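Local atomic coordinates of aquaporin aqpM (Methanothermobacter marburgensis str. Marburg, PDB entry 2F2B), a protein that forms a membrane channel that lets water move in either direction under osmotic gradients and also transiently raises the initial flux of glycerol. Residues 2-7 against 97-102; 23-28 against 56-61; 162-165 against 169-172; 205-210 against 219-224. One frame throughout, in Å; residues are numbered along the deposited sequence.

How the interactions relate
The four contacts differ in chemistry as they differ in place. Interaction 2 is the buried one, made of alanines, an isoleucine and a serine where helices 4-33 and 52-73 pass each other. Helix 4-33 recurs in interaction 1, whose centre is about 30 Å from that of interaction 2; there, at the surface, the start of that helix is joined by a salt bridge to the residues leading into helix 100-122. Interaction 3 is partly buried and relies on carbon contacts and a bridging water at the end of helix 143-166. Interaction 4, near the surface though Y207 is buried, is aromatic; it touches interaction 2, with A23 CB 4.3 Å from P206 CG, and ties helix 200-214 to what follows it.

Interaction 1 of 4, residues 2-7 against 97-102; sequences VSLTKR and GREVVP
R7 meets the carboxylate of E99 end-on, with its two terminal nitrogens each taking one oxygen. R7 NH2 reaches E99 OE2 at 2.7 Å in a nearly straight bond, with an N-H...O angle of 175°, while R7 NH1 holds E99 OE1 at 3.0 Å. Both oxygens lie close to the guanidinium plane, yet the carboxylate is turned 34° against it: OE2 is met on its syn side, somewhat out of plane, and OE1 from above. The two side chains cross at about a right angle. A bend at chi3 (-74°) lets the arginine face E99 while R7 NE gives a bond to V2 O, 2.8 Å away, just ahead of the helix. NH1 is also bonded to Y103 OH, so each of the three guanidinium nitrogens has a partner.

L4 flanks this ion pair with one branch, its CD1 passing 3.9 Å from E99 OE2. With the other it makes a loose apolar contact, L4 CD2 coming to 4.5 Å from P102 CB. S3 is the N-cap of helix 4-33: its OG accepts from K6 N at 3.2 Å, the usual role of a short hydroxyl side chain at the start of a helix. K6 itself turns to a second subunit, where NZ bonds S245 OG and the backbone of Y242.

The contact thus joins the start of helix 4-33 to the turn leading into helix 100-122 on the probable cytoplasmic side. Two bonds between opposite charges probably keep both groups ionised and, together with the bond to V2 O, they limit the rotation of the guanidinium.

Interaction 2 of 4, residues 23-28 against 56-61; sequences AGSAAV and VAIGLA
The closest packing is made by S25, whose hydroxymethyl group fits against A61 and I58. S25 OG stands 3.3 Å from A61 CB, and the two CB atoms of S25 and A61 are 3.4 Å apart, closer than usual van der Waals contact. The same OG lies 3.6 Å from both CA and CG2 of I58, so the serine sits against the helix surface between I58 and A61, one turn apart. Small side chains at S25 and A61 go with the close approach of the backbones, the CA atoms of S25 and I58 being 5.6 Å apart.

The purely apolar part involves I58 and A26. The isoleucine reaches outward with its longer branch, CD1 lying 3.8 Å from A26 CA and 4.0 Å from A26 CB, while its CG2 branch stays with the serine. A beta-branched side chain can therefore serve two neighbours at once.

No hydrogen bond links the two segments. With S25 OG placed between its backbone N and carbonyl carbon (chi1 70°), the hydroxyl bonds back to G22 O in its own helix.

The segments belong to the transmembrane helices 4-33 and 52-73; over residues 23-28 and 56-61 the axes approach to 8.4 Å and run roughly antiparallel (151°). The contact borders a second subunit of the tetramer: I58 packs on L52 of that subunit and A61 on its T189. A hydroxyl whose polar need is met within its own helix can behave toward the other as a small, nearly apolar surface, which fits a buried membrane contact.

Interaction 3 of 4, residues 162-165 against 169-172; sequences MGIA and RAPK
I164 and P171 cross at about a right angle, the methyl end of one set against the rim of the other's ring. I164 CD1 stands 3.5 Å from both CG and CD of P171, so it straddles that ring bond; its distance to CG is tighter than usual for two carbons. The CG1 branch is anti to the backbone N (chi1 -159°), and the next torsion (chi2 61°) turns CD1 to the proline, while CG2 lies between the backbone N and the carbonyl carbon. An isoleucine suits the spot because one branch can reach the loop while the side chain also packs against F174 and I179.

A170 meets the backbone of the same turn, its methyl group set mainly against backbone. A170 CB is 3.2 Å from I164 O and 3.3 Å from G163 O, two carbonyls at the closing end of helix 143-166. This is where the chain leaves the membrane through the short loop, called loop D in aquaporins, that leads to helix 175-194; the helix widens into a pi-type turn at 162-165 before it ends. Alanine is small enough to sit close to these carbonyl oxygens.

The same I164 O is answered by a water that donates to it at 2.7 Å and, at an equal 2.7 Å, to P171 O. That water bridges helix end and loop where no direct hydrogen bond crosses between the segments. A third subunit lies beside the contact: I164 packs on Y71 of that subunit, and P171 on its G173.

Interaction 4 of 4, residues 205-210 against 219-224; sequences GPYLND and WNYYSI
An aromatic cluster of Y207, W219 and Y222 joins helix 200-214, the short pore-forming helix that begins within the second NPA motif, to the lead-in of helix 224-243. Y207 and W219 form a T-shaped (edge-to-face) pair: the tyrosine edge points at the face of the indole's six-membered ring, with centroids 5.5 Å apart and planes at 85°. Beside it Y207 CB sits over that same face, 3.9 Å from the ring centroid, a CH-pi contact. The broad indole suits this place because it also reaches L208, whose CB is 4.3 Å from W219 CZ2.

Y222 meets CD2 and CE2 of Y207, the two rings inclined at 56°. Y207 CE2 approaches Y222 CB at 3.9 Å. With CG anti to the backbone N (chi1 -164°), Y222 reaches helix 200-214, where it packs on T203 and F204. Its hydroxyl bonds the carbonyl O of P200, a residue of the NPA motif, so the cluster is tied directly to the start of the pore helix.

Y207 combines a ring for packing with a polar end: Y207 OH bonds T135 O and lies 3.5 Å from Y221 CB.

Interaction 1 of 4, residues 2-7 against 97-102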
loop_
_atom_site.group_PDB
_atom_site.type_symbol
_atom_site.label_atom_id
_atom_site.label_comp_id
_atom_site.label_asym_id
_atom_site.label_seq_id
_atom_site.Cartn_x
_atom_site.Cartn_y
_atom_site.Cartn_z
ATOM N N VAL A 2 -6.685 4.234 -32.680
ATOM C CA VAL A 2 -6.151 5.580 -32.503
ATOM C C VAL A 2 -4.933 5.757 -33.408
ATOM O O VAL A 2 -4.112 4.848 -33.539
ATOM C CB VAL A 2 -5.740 5.827 -31.031
ATOM C CG1 VAL A 2 -5.183 7.227 -30.867
ATOM C CG2 VAL A 2 -6.944 5.631 -30.121
ATOM N N SER A 3 -4.821 6.926 -34.035
ATOM C CA SER A 3 -3.704 7.205 -34.935
ATOM C C SER A 3 -2.365 7.098 -34.220
ATOM O O SER A 3 -2.288 7.264 -32.999
ATOM C CB SER A 3 -3.831 8.605 -35.538
ATOM O OG SER A 3 -3.572 9.610 -34.569
ATOM N N LEU A 4 -1.313 6.840 -34.990
ATOM C CA LEU A 4 0.031 6.721 -34.435
ATOM C C LEU A 4 0.469 8.045 -33.821
ATOM O O LEU A 4 1.185 8.067 -32.820
ATOM C CB LEU A 4 1.021 6.297 -35.526
ATOM C CG LEU A 4 2.481 6.071 -35.117
ATOM C CD1 LEU A 4 2.565 5.032 -34.002
ATOM C CD2 LEU A 4 3.282 5.605 -36.332
ATOM N N THR A 5 0.042 9.152 -34.422
ATOM C CA THR A 5 0.393 10.469 -33.902
ATOM C C THR A 5 -0.141 10.633 -32.479
ATOM O O THR A 5 0.592 11.028 -31.575
ATOM C CB THR A 5 -0.185 11.597 -34.787
ATOM O OG1 THR A 5 0.475 11.585 -36.059
ATOM C CG2 THR A 5 0.021 12.955 -34.130
ATOM N N LYS A 6 -1.417 10.323 -32.287
ATOM C CA LYS A 6 -2.027 10.440 -30.967
ATOM C C LYS A 6 -1.466 9.408 -29.994
ATOM O O LYS A 6 -1.330 9.682 -28.798
ATOM C CB LYS A 6 -3.545 10.303 -31.080
ATOM C CG LYS A 6 -4.197 11.529 -31.709
ATOM C CD LYS A 6 -5.693 11.353 -31.882
ATOM C CE LYS A 6 -6.330 12.642 -32.386
ATOM N NZ LYS A 6 -7.790 12.477 -32.623
ATOM N N ARG A 7 -1.137 8.225 -30.500
ATOM C CA ARG A 7 -0.579 7.184 -29.647
ATOM C C ARG A 7 0.823 7.565 -29.180
ATOM O O ARG A 7 1.208 7.260 -28.051
ATOM C CB ARG A 7 -0.578 5.839 -30.380
ATOM C CG ARG A 7 -1.970 5.219 -30.439
ATOM C CD ARG A 7 -1.959 3.803 -30.973
ATOM N NE ARG A 7 -1.747 3.752 -32.418
ATOM C CZ ARG A 7 -0.743 3.108 -32.999
ATOM N NH1 ARG A 7 0.148 2.461 -32.258
ATOM N NH2 ARG A 7 -0.640 3.092 -34.324
ATOM N N GLY A 97 6.884 -3.971 -35.734
ATOM C CA GLY A 97 8.224 -3.417 -35.772
ATOM C C GLY A 97 8.269 -2.004 -36.324
ATOM O O GLY A 97 9.112 -1.203 -35.922
ATOM N N ARG A 98 7.357 -1.690 -37.240
ATOM C CA ARG A 98 7.315 -0.364 -37.846
ATOM C C ARG A 98 6.974 0.753 -36.859
ATOM O O ARG A 98 7.194 1.929 -37.154
ATOM C CB ARG A 98 6.308 -0.342 -39.001
ATOM C CG ARG A 98 4.895 -0.713 -38.596
ATOM C CD ARG A 98 3.934 -0.587 -39.767
ATOM N NE ARG A 98 2.578 -0.975 -39.394
ATOM C CZ ARG A 98 2.180 -2.229 -39.210
ATOM N NH1 ARG A 98 3.032 -3.232 -39.370
ATOM N NH2 ARG A 98 0.928 -2.480 -38.857
ATOM N N GLU A 99 6.442 0.395 -35.693
ATOM C CA GLU A 99 6.081 1.401 -34.696
ATOM C C GLU A 99 7.012 1.413 -33.484
ATOM O O GLU A 99 6.843 2.226 -32.577
ATOM C CB GLU A 99 4.641 1.186 -34.220
ATOM C CG GLU A 99 3.624 1.085 -35.345
ATOM C CD GLU A 99 2.192 1.108 -34.850
ATOM O OE1 GLU A 99 1.925 0.553 -33.762
ATOM O OE2 GLU A 99 1.329 1.672 -35.555
ATOM N N VAL A 100 7.993 0.517 -33.471
ATOM C CA VAL A 100 8.935 0.445 -32.357
ATOM C C VAL A 100 9.737 1.735 -32.178
ATOM O O VAL A 100 9.768 2.305 -31.085
ATOM C CB VAL A 100 9.911 -0.744 -32.529
ATOM C CG1 VAL A 100 11.058 -0.636 -31.525
ATOM C CG2 VAL A 100 9.162 -2.052 -32.331
ATOM N N VAL A 101 10.384 2.203 -33.242
ATOM C CA VAL A 101 11.173 3.426 -33.138
ATOM C C VAL A 101 10.316 4.643 -32.776
ATOM O O VAL A 101 10.710 5.454 -31.939
ATOM C CB VAL A 101 11.965 3.698 -34.438
ATOM C CG1 VAL A 101 12.681 5.036 -34.347
ATOM C CG2 VAL A 101 12.980 2.580 -34.657
ATOM N N PRO A 102 9.140 4.796 -33.409
ATOM C CA PRO A 102 8.283 5.942 -33.085
ATOM C C PRO A 102 7.932 5.967 -31.592
ATOM O O PRO A 102 8.002 7.014 -30.948
ATOM C CB PRO A 102 7.058 5.710 -33.962
ATOM C CG PRO A 102 7.659 5.096 -35.190
ATOM C CD PRO A 102 8.649 4.101 -34.614
#

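Interaction 2 of 4, residues 23-28 against 56-61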
loop_
_atom_site.group_PDB
_atom_site.type_symbol
_atom_site.label_atom_id
_atom_site.label_comp_id
_atom_site.label_asym_id
_atom_site.label_seq_id
_atom_site.Cartn_x
_atom_site.Cartn_y
_atom_site.Cartn_z
ATOM N N ALA A 23 10.738 9.290 -10.451
ATOM C CA ALA A 23 12.096 9.765 -10.208
ATOM C C ALA A 23 12.053 10.980 -9.289
ATOM O O ALA A 23 12.984 11.224 -8.516
ATOM C CB ALA A 23 12.774 10.118 -11.530
ATOM N N GLY A 24 10.964 11.738 -9.373
ATOM C CA GLY A 24 10.819 12.914 -8.535
ATOM C C GLY A 24 10.761 12.574 -7.057
ATOM O O GLY A 24 11.344 13.280 -6.228
ATOM N N SER A 25 10.073 11.487 -6.713
ATOM C CA SER A 25 9.961 11.092 -5.311
ATOM C C SER A 25 11.324 10.729 -4.726
ATOM O O SER A 25 11.581 10.977 -3.549
ATOM C CB SER A 25 8.999 9.907 -5.155
ATOM O OG SER A 25 9.540 8.712 -5.695
ATOM N N ALA A 26 12.194 10.148 -5.547
ATOM C CA ALA A 26 13.527 9.773 -5.090
ATOM C C ALA A 26 14.350 11.034 -4.822
ATOM O O ALA A 26 15.077 11.109 -3.833
ATOM C CB ALA A 26 14.220 8.901 -6.129
ATOM N N ALA A 27 14.236 12.020 -5.705
ATOM C CA ALA A 27 14.967 13.271 -5.522
ATOM C C ALA A 27 14.490 13.950 -4.235
ATOM O O ALA A 27 15.296 14.450 -3.452
ATOM C CB ALA A 27 14.747 14.190 -6.724
ATOM N N VAL A 28 13.177 13.958 -4.014
ATOM C CA VAL A 28 12.616 14.571 -2.812
ATOM C C VAL A 28 13.128 13.891 -1.544
ATOM O O VAL A 28 13.443 14.558 -0.561
ATOM C CB VAL A 28 11.068 14.517 -2.819
ATOM C CG1 VAL A 28 10.522 14.953 -1.466
ATOM C CG2 VAL A 28 10.524 15.423 -3.915
ATOM N N VAL A 56 9.961 1.650 -0.375
ATOM C CA VAL A 56 8.629 1.255 -0.837
ATOM C C VAL A 56 7.824 2.513 -1.180
ATOM O O VAL A 56 6.944 2.482 -2.046
ATOM C CB VAL A 56 7.876 0.377 0.208
ATOM C CG1 VAL A 56 7.392 1.215 1.374
ATOM C CG2 VAL A 56 6.717 -0.356 -0.473
ATOM N N ALA A 57 8.130 3.628 -0.515
ATOM C CA ALA A 57 7.438 4.884 -0.805
ATOM C C ALA A 57 7.814 5.333 -2.219
ATOM O O ALA A 57 6.950 5.735 -3.002
ATOM C CB ALA A 57 7.826 5.959 0.219
ATOM N N ILE A 58 9.102 5.272 -2.551
ATOM C CA ILE A 58 9.540 5.647 -3.895
ATOM C C ILE A 58 8.928 4.651 -4.877
ATOM O O ILE A 58 8.409 5.035 -5.929
ATOM C CB ILE A 58 11.088 5.626 -4.014
ATOM C CG1 ILE A 58 11.674 6.773 -3.180
ATOM C CG2 ILE A 58 11.510 5.739 -5.484
ATOM C CD1 ILE A 58 13.175 6.669 -2.934
ATOM N N GLY A 59 8.976 3.370 -4.524
ATOM C CA GLY A 59 8.403 2.353 -5.390
ATOM C C GLY A 59 6.935 2.618 -5.692
ATOM O O GLY A 59 6.480 2.437 -6.827
ATOM N N LEU A 60 6.187 3.057 -4.686
ATOM C CA LEU A 60 4.767 3.336 -4.877
ATOM C C LEU A 60 4.522 4.638 -5.634
ATOM O O LEU A 60 3.517 4.768 -6.332
ATOM C CB LEU A 60 4.046 3.345 -3.521
ATOM C CG LEU A 60 3.994 1.958 -2.861
ATOM C CD1 LEU A 60 3.538 2.077 -1.413
ATOM C CD2 LEU A 60 3.051 1.047 -3.654
ATOM N N ALA A 61 5.420 5.612 -5.497
ATOM C CA ALA A 61 5.250 6.855 -6.242
ATOM C C ALA A 61 5.316 6.461 -7.722
ATOM O O ALA A 61 4.567 6.977 -8.555
ATOM C CB ALA A 61 6.360 7.851 -5.892
#

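Interaction 3 of 4, residues 162-165 against 169-172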
loop_
_atom_site.group_PDB
_atom_site.type_symbol
_atom_site.label_atom_id
_atom_site.label_comp_id
_atom_site.label_asym_id
_atom_site.label_seq_id
_atom_site.Cartn_x
_atom_site.Cartn_y
_atom_site.Cartn_z
ATOM N N MET A 162 2.937 -9.828 -19.651
ATOM C CA MET A 162 2.464 -10.863 -20.572
ATOM C C MET A 162 1.221 -11.558 -20.015
ATOM O O MET A 162 0.234 -11.757 -20.727
ATOM C CB MET A 162 3.555 -11.913 -20.809
ATOM C CG MET A 162 4.753 -11.427 -21.615
ATOM S SD MET A 162 4.309 -10.943 -23.308
ATOM C CE MET A 162 3.916 -12.542 -24.037
ATOM N N GLY A 163 1.271 -11.918 -18.738
ATOM C CA GLY A 163 0.150 -12.613 -18.129
ATOM C C GLY A 163 -1.104 -11.810 -17.838
ATOM O O GLY A 163 -2.216 -12.326 -17.985
ATOM N N ILE A 164 -0.946 -10.545 -17.452
ATOM C CA ILE A 164 -2.098 -9.722 -17.100
ATOM C C ILE A 164 -2.577 -8.713 -18.152
ATOM O O ILE A 164 -3.715 -8.252 -18.089
ATOM C CB ILE A 164 -1.829 -8.966 -15.766
ATOM C CG1 ILE A 164 -3.152 -8.530 -15.128
ATOM C CG2 ILE A 164 -0.960 -7.737 -16.020
ATOM C CD1 ILE A 164 -4.069 -9.677 -14.767
ATOM N N ALA A 165 -1.731 -8.369 -19.120
ATOM C CA ALA A 165 -2.136 -7.400 -20.135
ATOM C C ALA A 165 -2.165 -7.944 -21.562
ATOM O O ALA A 165 -3.007 -7.539 -22.365
ATOM C CB ALA A 165 -1.227 -6.175 -20.074
ATOM N N ARG A 169 -6.531 -14.433 -21.828
ATOM C CA ARG A 169 -7.246 -14.996 -20.685
ATOM C C ARG A 169 -7.162 -14.102 -19.447
ATOM O O ARG A 169 -7.816 -14.364 -18.438
ATOM C CB ARG A 169 -6.677 -16.373 -20.340
ATOM C CG ARG A 169 -6.577 -17.321 -21.523
ATOM C CD ARG A 169 -5.648 -18.486 -21.210
ATOM N NE ARG A 169 -4.364 -18.024 -20.686
ATOM C CZ ARG A 169 -3.287 -18.792 -20.551
ATOM N NH1 ARG A 169 -3.330 -20.068 -20.908
ATOM N NH2 ARG A 169 -2.166 -18.287 -20.052
ATOM N N ALA A 170 -6.359 -13.048 -19.530
ATOM C CA ALA A 170 -6.173 -12.130 -18.407
ATOM C C ALA A 170 -7.471 -11.487 -17.927
ATOM O O ALA A 170 -8.297 -11.052 -18.733
ATOM C CB ALA A 170 -5.170 -11.045 -18.790
ATOM N N PRO A 171 -7.667 -11.415 -16.599
ATOM C CA PRO A 171 -8.881 -10.808 -16.045
ATOM C C PRO A 171 -8.901 -9.322 -16.386
ATOM O O PRO A 171 -7.965 -8.589 -16.063
ATOM C CB PRO A 171 -8.748 -11.075 -14.548
ATOM C CG PRO A 171 -7.264 -11.034 -14.341
ATOM C CD PRO A 171 -6.749 -11.828 -15.522
ATOM N N LYS A 172 -9.966 -8.887 -17.049
ATOM C CA LYS A 172 -10.091 -7.496 -17.463
ATOM C C LYS A 172 -10.111 -6.472 -16.336
ATOM O O LYS A 172 -10.728 -6.685 -15.290
ATOM C CB LYS A 172 -11.342 -7.316 -18.329
ATOM C CG LYS A 172 -11.206 -7.907 -19.726
ATOM C CD LYS A 172 -12.448 -7.659 -20.568
ATOM C CE LYS A 172 -12.224 -8.094 -22.010
ATOM N NZ LYS A 172 -11.798 -9.519 -22.100
HETATM O O HOH W 1 -6.045 -7.114 -17.176
#

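Interaction 4 of 4, residues 205-210 against 219-224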
loop_
_atom_site.group_PDB
_atom_site.type_symbol
_atom_site.label_atom_id
_atom_site.label_comp_id
_atom_site.label_asym_id
_atom_site.label_seq_id
_atom_site.Cartn_x
_atom_site.Cartn_y
_atom_site.Cartn_z
ATOM N N GLY A 205 16.022 10.211 -19.221
ATOM C CA GLY A 205 15.569 11.535 -18.815
ATOM C C GLY A 205 16.417 12.177 -17.732
ATOM O O GLY A 205 16.955 13.272 -17.921
ATOM N N PRO A 206 16.535 11.528 -16.567
ATOM C CA PRO A 206 17.334 12.059 -15.459
ATOM C C PRO A 206 18.810 12.226 -15.840
ATOM O O PRO A 206 19.450 13.197 -15.443
ATOM C CB PRO A 206 17.124 11.018 -14.363
ATOM C CG PRO A 206 15.711 10.573 -14.614
ATOM C CD PRO A 206 15.701 10.398 -16.116
ATOM N N TYR A 207 19.349 11.276 -16.601
ATOM C CA TYR A 207 20.748 11.356 -17.029
ATOM C C TYR A 207 20.982 12.635 -17.829
ATOM O O TYR A 207 21.945 13.363 -17.583
ATOM C CB TYR A 207 21.116 10.148 -17.896
ATOM C CG TYR A 207 21.637 8.944 -17.134
ATOM C CD1 TYR A 207 21.211 8.665 -15.832
ATOM C CD2 TYR A 207 22.540 8.065 -17.733
ATOM C CE1 TYR A 207 21.676 7.537 -15.149
ATOM C CE2 TYR A 207 23.006 6.941 -17.065
ATOM C CZ TYR A 207 22.573 6.680 -15.775
ATOM O OH TYR A 207 23.042 5.563 -15.122
ATOM N N LEU A 208 20.098 12.899 -18.786
ATOM C CA LEU A 208 20.216 14.088 -19.627
ATOM C C LEU A 208 20.153 15.373 -18.806
ATOM O O LEU A 208 21.024 16.241 -18.921
ATOM C CB LEU A 208 19.113 14.102 -20.689
ATOM C CG LEU A 208 19.115 15.289 -21.662
ATOM C CD1 LEU A 208 20.443 15.329 -22.407
ATOM C CD2 LEU A 208 17.957 15.168 -22.643
ATOM N N ASN A 209 19.130 15.496 -17.969
ATOM C CA ASN A 209 18.985 16.690 -17.156
ATOM C C ASN A 209 20.070 16.844 -16.090
ATOM O O ASN A 209 20.473 17.968 -15.778
ATOM C CB ASN A 209 17.586 16.734 -16.534
ATOM C CG ASN A 209 16.507 17.025 -17.568
ATOM O OD1 ASN A 209 16.000 16.122 -18.239
ATOM N ND2 ASN A 209 16.173 18.297 -17.720
ATOM N N ASP A 210 20.553 15.733 -15.537
ATOM C CA ASP A 210 21.616 15.804 -14.538
ATOM C C ASP A 210 22.880 16.357 -15.188
ATOM O O ASP A 210 23.631 17.118 -14.575
ATOM C CB ASP A 210 21.930 14.424 -13.952
ATOM C CG ASP A 210 21.022 14.057 -12.795
ATOM O OD1 ASP A 210 20.439 14.975 -12.185
ATOM O OD2 ASP A 210 20.909 12.852 -12.484
ATOM N N TRP A 219 26.585 8.844 -18.044
ATOM C CA TRP A 219 26.471 8.092 -19.290
ATOM C C TRP A 219 27.296 6.814 -19.391
ATOM O O TRP A 219 26.953 5.907 -20.148
ATOM C CB TRP A 219 26.771 9.011 -20.475
ATOM C CG TRP A 219 25.764 10.110 -20.601
ATOM C CD1 TRP A 219 25.964 11.439 -20.363
ATOM C CD2 TRP A 219 24.384 9.969 -20.963
ATOM N NE1 TRP A 219 24.793 12.136 -20.556
ATOM C CE2 TRP A 219 23.808 11.258 -20.925
ATOM C CE3 TRP A 219 23.579 8.878 -21.317
ATOM C CZ2 TRP A 219 22.462 11.486 -21.228
ATOM C CZ3 TRP A 219 22.240 9.106 -21.619
ATOM C CH2 TRP A 219 21.697 10.402 -21.573
ATOM N N ASN A 220 28.376 6.737 -18.628
ATOM C CA ASN A 220 29.227 5.556 -18.636
ATOM C C ASN A 220 28.494 4.337 -18.071
ATOM O O ASN A 220 28.919 3.198 -18.270
ATOM C CB ASN A 220 30.496 5.848 -17.832
ATOM C CG ASN A 220 30.258 6.859 -16.725
ATOM O OD1 ASN A 220 29.663 6.546 -15.694
ATOM N ND2 ASN A 220 30.709 8.092 -16.943
ATOM N N TYR A 221 27.382 4.582 -17.383
ATOM C CA TYR A 221 26.586 3.506 -16.792
ATOM C C TYR A 221 25.334 3.201 -17.611
ATOM O O TYR A 221 24.663 2.191 -17.378
ATOM C CB TYR A 221 26.130 3.887 -15.379
ATOM C CG TYR A 221 27.233 4.115 -14.375
ATOM C CD1 TYR A 221 28.066 3.072 -13.970
ATOM C CD2 TYR A 221 27.420 5.371 -13.797
ATOM C CE1 TYR A 221 29.058 3.273 -13.009
ATOM C CE2 TYR A 221 28.408 5.583 -12.838
ATOM C CZ TYR A 221 29.221 4.530 -12.449
ATOM O OH TYR A 221 30.188 4.736 -11.489
ATOM N N TYR A 222 25.018 4.068 -18.567
ATOM C CA TYR A 222 23.807 3.898 -19.359
ATOM C C TYR A 222 23.603 2.534 -20.020
ATOM O O TYR A 222 22.467 2.066 -20.108
ATOM C CB TYR A 222 23.689 5.018 -20.407
ATOM C CG TYR A 222 22.296 5.135 -20.995
ATOM C CD1 TYR A 222 21.180 5.264 -20.165
ATOM C CD2 TYR A 222 22.086 5.078 -22.375
ATOM C CE1 TYR A 222 19.889 5.323 -20.691
ATOM C CE2 TYR A 222 20.798 5.139 -22.912
ATOM C CZ TYR A 222 19.705 5.259 -22.062
ATOM O OH TYR A 222 18.431 5.294 -22.579
ATOM N N SER A 223 24.674 1.886 -20.477
ATOM C CA SER A 223 24.529 0.579 -21.119
ATOM C C SER A 223 23.855 -0.436 -20.190
ATOM O O SER A 223 23.159 -1.343 -20.647
ATOM C CB SER A 223 25.894 0.047 -21.586
ATOM O OG SER A 223 26.806 -0.056 -20.510
ATOM N N ILE A 224 24.065 -0.283 -18.887
ATOM C CA ILE A 224 23.456 -1.178 -17.905
ATOM C C ILE A 224 21.936 -1.112 -18.025
ATOM O O ILE A 224 21.247 -2.134 -18.019
ATOM C CB ILE A 224 23.820 -0.756 -16.463
ATOM C CG1 ILE A 224 25.303 -1.009 -16.200
ATOM C CG2 ILE A 224 22.940 -1.496 -15.452
ATOM C CD1 ILE A 224 25.787 -0.431 -14.888
#